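PDB 5X5H: cystathionine beta-lyases/cystathionine gamma-synthases from Corynebacterium glutamicum, which probably catalyses the pyridoxal-phosphate-dependent condensation of O-succinyl-L-homoserine with L-cysteine to L,L-cystathionine, releasing succinate, in the trans-sulfuration route of methionine biosynthesis. Local coordinates for residues A[91-96]-A[222-227]; A[230-233]-A[237-240]. All blocks are in the same frame, centred on the assembly; numbering follows the deposited sequence.

Contact 1: A[91-96]-A[222-227]; sequences RIILKP and QEMDEE
Ile92 fills the tight part of this interface, directing its side chain at the helix backbone around Glu227. Its CD1 comes within 3.8 Å of the carbonyl carbon of Glu227, while the other branch, CG2, lies 3.9 Å from Glu227 CB. A chi1 of -70° sends CG1 and its CD1 one way and CG2 the other, yet both branches of Ile92 reach Glu227 CB from one side, the two side chains meeting at a slant. One turn earlier in the helix, the thioether of Met224 bends at chi3 (-76°), which brings its methyl to the flank of Ile93: Met224 CE sits 4.0 Å from Ile93 CD1. Against Ile92 the same methyl is looser; Met224 CE is 4.4 Å from Ile92 CG2.

Away from this packing the contact turns polar and open. Of its side chain, Glu227 gives CB to Ile92, and the bent chain carries the carboxylate out toward solvent, beside a bound glycerol. Lys95 folds back over the helix end, its NZ donating to Arg91 O (3.0 Å, tilted 26° from the carbonyl plane) and, from above the plane, to Leu94 O (2.9 Å). Helix 82-93 thus packs at its C-terminal end on the first turns of helix 222-235, with Ile92 continuing onto Leu228 and Met231 and Ile93 onto strand 144-150.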
loop_
_atom_site.group_PDB
_atom_site.type_symbol
_atom_site.label_atom_id
_atom_site.label_comp_id
_atom_site.label_asym_id
_atom_site.label_seq_id
_atom_site.Cartn_x
_atom_site.Cartn_y
_atom_site.Cartn_z
ATOM N N ARG A 91 -9.544 -26.462 -14.658
ATOM C CA ARG A 91 -10.759 -26.191 -15.407
ATOM C C ARG A 91 -10.487 -26.036 -16.841
ATOM O O ARG A 91 -11.454 -26.217 -17.606
ATOM C CB ARG A 91 -11.488 -24.975 -14.757
ATOM C CG ARG A 91 -12.022 -25.387 -13.408
ATOM C CD ARG A 91 -12.307 -24.125 -12.619
ATOM N NE ARG A 91 -13.625 -23.680 -12.963
ATOM C CZ ARG A 91 -14.221 -22.610 -12.463
ATOM N NH1 ARG A 91 -13.590 -21.870 -11.593
ATOM N NH2 ARG A 91 -15.493 -22.427 -12.727
ATOM N N ILE A 92 -9.317 -25.632 -17.237
ATOM C CA ILE A 92 -8.940 -25.532 -18.652
ATOM C C ILE A 92 -8.675 -26.944 -19.227
ATOM O O ILE A 92 -9.145 -27.314 -20.291
ATOM C CB ILE A 92 -7.719 -24.660 -18.826
ATOM C CG1 ILE A 92 -8.132 -23.217 -18.534
ATOM C CG2 ILE A 92 -7.121 -24.771 -20.227
ATOM C CD1 ILE A 92 -6.958 -22.317 -18.346
ATOM N N ILE A 93 -7.920 -27.752 -18.487
ATOM C CA ILE A 93 -7.404 -29.012 -19.012
ATOM C C ILE A 93 -8.465 -30.091 -18.894
ATOM O O ILE A 93 -8.457 -30.998 -19.782
ATOM C CB ILE A 93 -6.121 -29.370 -18.290
ATOM C CG1 ILE A 93 -5.027 -28.394 -18.680
ATOM C CG2 ILE A 93 -5.618 -30.802 -18.699
ATOM C CD1 ILE A 93 -3.731 -28.511 -17.963
ATOM N N LEU A 94 -9.293 -30.080 -17.901
ATOM C CA LEU A 94 -10.221 -31.190 -17.597
ATOM C C LEU A 94 -11.651 -30.718 -17.892
ATOM O O LEU A 94 -12.010 -29.499 -17.806
ATOM C CB LEU A 94 -10.166 -31.487 -16.130
ATOM C CG LEU A 94 -8.795 -31.920 -15.596
ATOM C CD1 LEU A 94 -8.730 -31.916 -14.123
ATOM C CD2 LEU A 94 -8.334 -33.285 -16.103
ATOM N N LYS A 95 -12.494 -31.707 -18.168
ATOM C CA LYS A 95 -13.949 -31.649 -18.190
ATOM C C LYS A 95 -14.551 -32.883 -17.586
ATOM O O LYS A 95 -13.781 -33.846 -17.352
ATOM C CB LYS A 95 -14.409 -31.504 -19.702
ATOM C CG LYS A 95 -13.939 -30.241 -20.390
ATOM C CD LYS A 95 -14.524 -28.974 -19.731
ATOM C CE LYS A 95 -13.870 -27.683 -20.287
ATOM N NZ LYS A 95 -12.409 -27.608 -20.031
ATOM N N PRO A 96 -15.855 -32.908 -17.307
ATOM C CA PRO A 96 -16.472 -34.190 -16.842
ATOM C C PRO A 96 -16.095 -35.364 -17.754
ATOM O O PRO A 96 -15.978 -35.232 -18.965
ATOM C CB PRO A 96 -17.952 -33.898 -16.910
ATOM C CG PRO A 96 -18.008 -32.343 -16.694
ATOM C CD PRO A 96 -16.923 -31.879 -17.528
ATOM N N GLN A 222 0.627 -21.013 -26.818
ATOM C CA GLN A 222 -0.179 -19.823 -26.949
ATOM C C GLN A 222 -1.661 -20.082 -26.721
ATOM O O GLN A 222 -2.339 -19.205 -26.215
ATOM C CB GLN A 222 0.024 -19.241 -28.382
ATOM C CG GLN A 222 -0.559 -17.856 -28.640
ATOM C CD GLN A 222 -0.211 -17.437 -30.075
ATOM O OE1 GLN A 222 -0.685 -18.055 -31.056
ATOM N NE2 GLN A 222 0.656 -16.442 -30.201
ATOM N N GLU A 223 -2.197 -21.210 -27.118
ATOM C CA GLU A 223 -3.602 -21.590 -26.850
ATOM C C GLU A 223 -3.886 -21.667 -25.366
ATOM O O GLU A 223 -4.919 -21.229 -24.925
ATOM C CB GLU A 223 -4.112 -22.847 -27.594
ATOM C CG GLU A 223 -4.260 -22.411 -29.045
ATOM C CD GLU A 223 -4.879 -23.386 -29.974
ATOM O OE1 GLU A 223 -5.313 -24.496 -29.559
ATOM O OE2 GLU A 223 -4.904 -22.959 -31.137
ATOM N N MET A 224 -2.963 -22.289 -24.632
ATOM C CA MET A 224 -3.051 -22.293 -23.207
ATOM C C MET A 224 -3.001 -20.906 -22.616
ATOM O O MET A 224 -3.819 -20.556 -21.758
ATOM C CB MET A 224 -2.026 -23.203 -22.607
ATOM C CG MET A 224 -2.021 -23.113 -21.104
ATOM S SD MET A 224 -1.343 -24.574 -20.302
ATOM C CE MET A 224 -2.800 -25.649 -20.533
ATOM N N ASP A 225 -2.187 -20.014 -23.115
ATOM C CA ASP A 225 -2.140 -18.618 -22.660
ATOM C C ASP A 225 -3.464 -17.930 -22.912
ATOM O O ASP A 225 -4.043 -17.269 -22.043
ATOM C CB ASP A 225 -1.041 -17.819 -23.297
ATOM C CG ASP A 225 -1.050 -16.384 -22.794
ATOM O OD1 ASP A 225 -0.724 -16.230 -21.600
ATOM O OD2 ASP A 225 -1.367 -15.447 -23.554
ATOM N N GLU A 226 -4.061 -18.189 -24.109
ATOM C CA GLU A 226 -5.372 -17.594 -24.389
ATOM C C GLU A 226 -6.438 -18.093 -23.414
ATOM O O GLU A 226 -7.295 -17.317 -22.996
ATOM C CB GLU A 226 -5.816 -17.944 -25.855
ATOM C CG GLU A 226 -5.053 -17.186 -26.903
ATOM C CD GLU A 226 -5.248 -17.812 -28.306
ATOM O OE1 GLU A 226 -5.912 -18.881 -28.513
ATOM O OE2 GLU A 226 -4.533 -17.292 -29.182
ATOM N N GLU A 227 -6.477 -19.386 -23.095
ATOM C CA GLU A 227 -7.479 -19.933 -22.178
ATOM C C GLU A 227 -7.179 -19.399 -20.742
ATOM O O GLU A 227 -8.148 -19.091 -20.044
ATOM C CB GLU A 227 -7.442 -21.459 -22.169
ATOM C CG GLU A 227 -7.875 -22.116 -23.503
ATOM C CD GLU A 227 -9.190 -21.485 -23.949
ATOM O OE1 GLU A 227 -10.186 -21.501 -23.163
ATOM O OE2 GLU A 227 -9.197 -20.807 -25.019
#

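Contact 2: A[230-233]-A[237-240]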
loop_
_atom_site.group_PDB
_atom_site.type_symbol
_atom_site.label_atom_id
_atom_site.label_comp_id
_atom_site.label_asym_id
_atom_site.label_seq_id
_atom_site.Cartn_x
_atom_site.Cartn_y
_atom_site.Cartn_z
ATOM N N PHE A 230 -8.580 -15.946 -20.731
ATOM C CA PHE A 230 -10.000 -16.019 -20.762
ATOM C C PHE A 230 -10.499 -16.296 -19.377
ATOM O O PHE A 230 -11.436 -15.657 -18.875
ATOM C CB PHE A 230 -10.476 -17.112 -21.722
ATOM C CG PHE A 230 -11.948 -17.370 -21.645
ATOM C CD1 PHE A 230 -12.800 -16.510 -22.322
ATOM C CD2 PHE A 230 -12.505 -18.315 -20.773
ATOM C CE1 PHE A 230 -14.188 -16.678 -22.210
ATOM C CE2 PHE A 230 -13.891 -18.455 -20.668
ATOM C CZ PHE A 230 -14.699 -17.626 -21.359
ATOM N N MET A 231 -9.873 -17.236 -18.669
ATOM C CA MET A 231 -10.358 -17.577 -17.362
ATOM C C MET A 231 -9.997 -16.546 -16.269
ATOM O O MET A 231 -10.770 -16.324 -15.317
ATOM C CB MET A 231 -9.814 -18.984 -16.936
ATOM C CG MET A 231 -10.297 -20.065 -17.797
ATOM S SD MET A 231 -12.049 -20.469 -17.726
ATOM C CE MET A 231 -12.008 -21.729 -16.453
ATOM N N GLN A 232 -8.820 -15.951 -16.403
ATOM C CA GLN A 232 -8.420 -14.883 -15.518
ATOM C C GLN A 232 -9.527 -13.838 -15.480
ATOM O O GLN A 232 -9.984 -13.404 -14.416
ATOM C CB GLN A 232 -7.081 -14.303 -16.067
ATOM C CG GLN A 232 -6.357 -13.414 -15.083
ATOM C CD GLN A 232 -5.106 -12.905 -15.694
ATOM O OE1 GLN A 232 -5.132 -12.422 -16.803
ATOM N NE2 GLN A 232 -4.007 -12.912 -14.984
ATOM N N GLY A 233 -9.971 -13.356 -16.635
ATOM C CA GLY A 233 -10.965 -12.334 -16.779
ATOM C C GLY A 233 -12.359 -12.871 -16.541
ATOM O O GLY A 233 -13.280 -12.242 -15.970
ATOM N N PRO A 237 -10.204 -14.685 -10.534
ATOM C CA PRO A 237 -9.320 -14.807 -9.365
ATOM C C PRO A 237 -8.047 -14.052 -9.622
ATOM O O PRO A 237 -6.951 -14.705 -9.751
ATOM C CB PRO A 237 -9.165 -16.287 -9.229
ATOM C CG PRO A 237 -9.154 -16.804 -10.568
ATOM C CD PRO A 237 -10.117 -15.928 -11.331
ATOM N N ILE A 238 -8.163 -12.765 -9.733
ATOM C CA ILE A 238 -7.021 -11.954 -10.133
ATOM C C ILE A 238 -6.336 -11.335 -8.910
ATOM O O ILE A 238 -6.973 -11.013 -7.873
ATOM C CB ILE A 238 -7.402 -10.817 -11.046
ATOM C CG1 ILE A 238 -8.451 -9.826 -10.453
ATOM C CG2 ILE A 238 -7.946 -11.412 -12.358
ATOM C CD1 ILE A 238 -8.045 -8.459 -10.934
ATOM N N PRO A 239 -4.986 -11.148 -8.958
ATOM C CA PRO A 239 -4.279 -10.519 -7.836
ATOM C C PRO A 239 -4.591 -9.032 -7.772
ATOM O O PRO A 239 -4.925 -8.389 -8.775
ATOM C CB PRO A 239 -2.811 -10.712 -8.192
ATOM C CG PRO A 239 -2.800 -11.006 -9.583
ATOM C CD PRO A 239 -4.126 -11.364 -10.091
ATOM N N SER A 240 -4.491 -8.465 -6.591
ATOM C CA SER A 240 -4.416 -7.019 -6.408
ATOM C C SER A 240 -3.187 -6.429 -7.080
ATOM O O SER A 240 -2.092 -7.057 -7.157
ATOM C CB SER A 240 -4.192 -6.781 -4.886
ATOM O OG SER A 240 -3.922 -5.459 -4.573
#
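Pro237, the first residue of segment 237-240, lays its ring carbon CD near two successive carbonyls of the helix, 4.1 Å from Met231 O and 4.0 Å from Gln232 O. These are van der Waals approaches. The ring also packs on Ala84 of helix 82-93 and on Phe79, and it meets Pro237 of the second subunit, while the proline backbone bonds to Ser80.

Ile238 makes the closest approach. Its CG2 methyl lies 3.5 Å from Gln232 O and 3.7 Å from Gln232 CG, and the two side chains run at about a right angle to each other. A chi1 of 58° places CG1 between the backbone N and the carbonyl carbon of Ile238, leaving CG2 beside the N and facing the helix while the longer branch leads off. From its side chain Gln232 presents CG; its backbone O is the other surface. Beyond CG the chain is extended and delivers NE2 to Glu64 OE2 and Ala78 O, so the buried amide nitrogen is gripped by two acceptors.

Pro239 has little part in the helix contact and rests on Ala78 of strand 75-79. Ser240 then takes the N-cap position of helix 241-251, its OG making a weak hydrogen bond to Phe242 N.

This is a buried turn joining helix 222-235 to helix 241-251. Arg54, which donates from NH2 to Gly233 O and lies close to Ile238, is a cofactor-binding residue of this protein with no cofactor bound to it in this chain; it probably serves a neighbouring subunit's site, as in other trans-sulfuration enzymes of fold type I.

How the contacts relate
Following the chain from the N terminus, helix 82-93 ends at the first half of contact 1, and the chain then runs through most of the central seven-stranded sheet before strand 215-219 leads into helix 222-235. There contact 1 closes a long excursion of 125 intervening residues. Contact 2 opens farther along the same helix and closes almost at once, across the last residues of helix 222-235 and into segment 237-240. The two are therefore in series, neither nested nor crossed. Met231 joins them physically: Met231 CE lies 3.7 Å from Arg91 CB. Together they tie helix 222-235 to helix 82-93 and to the connection toward helix 241-251, and both border the second subunit.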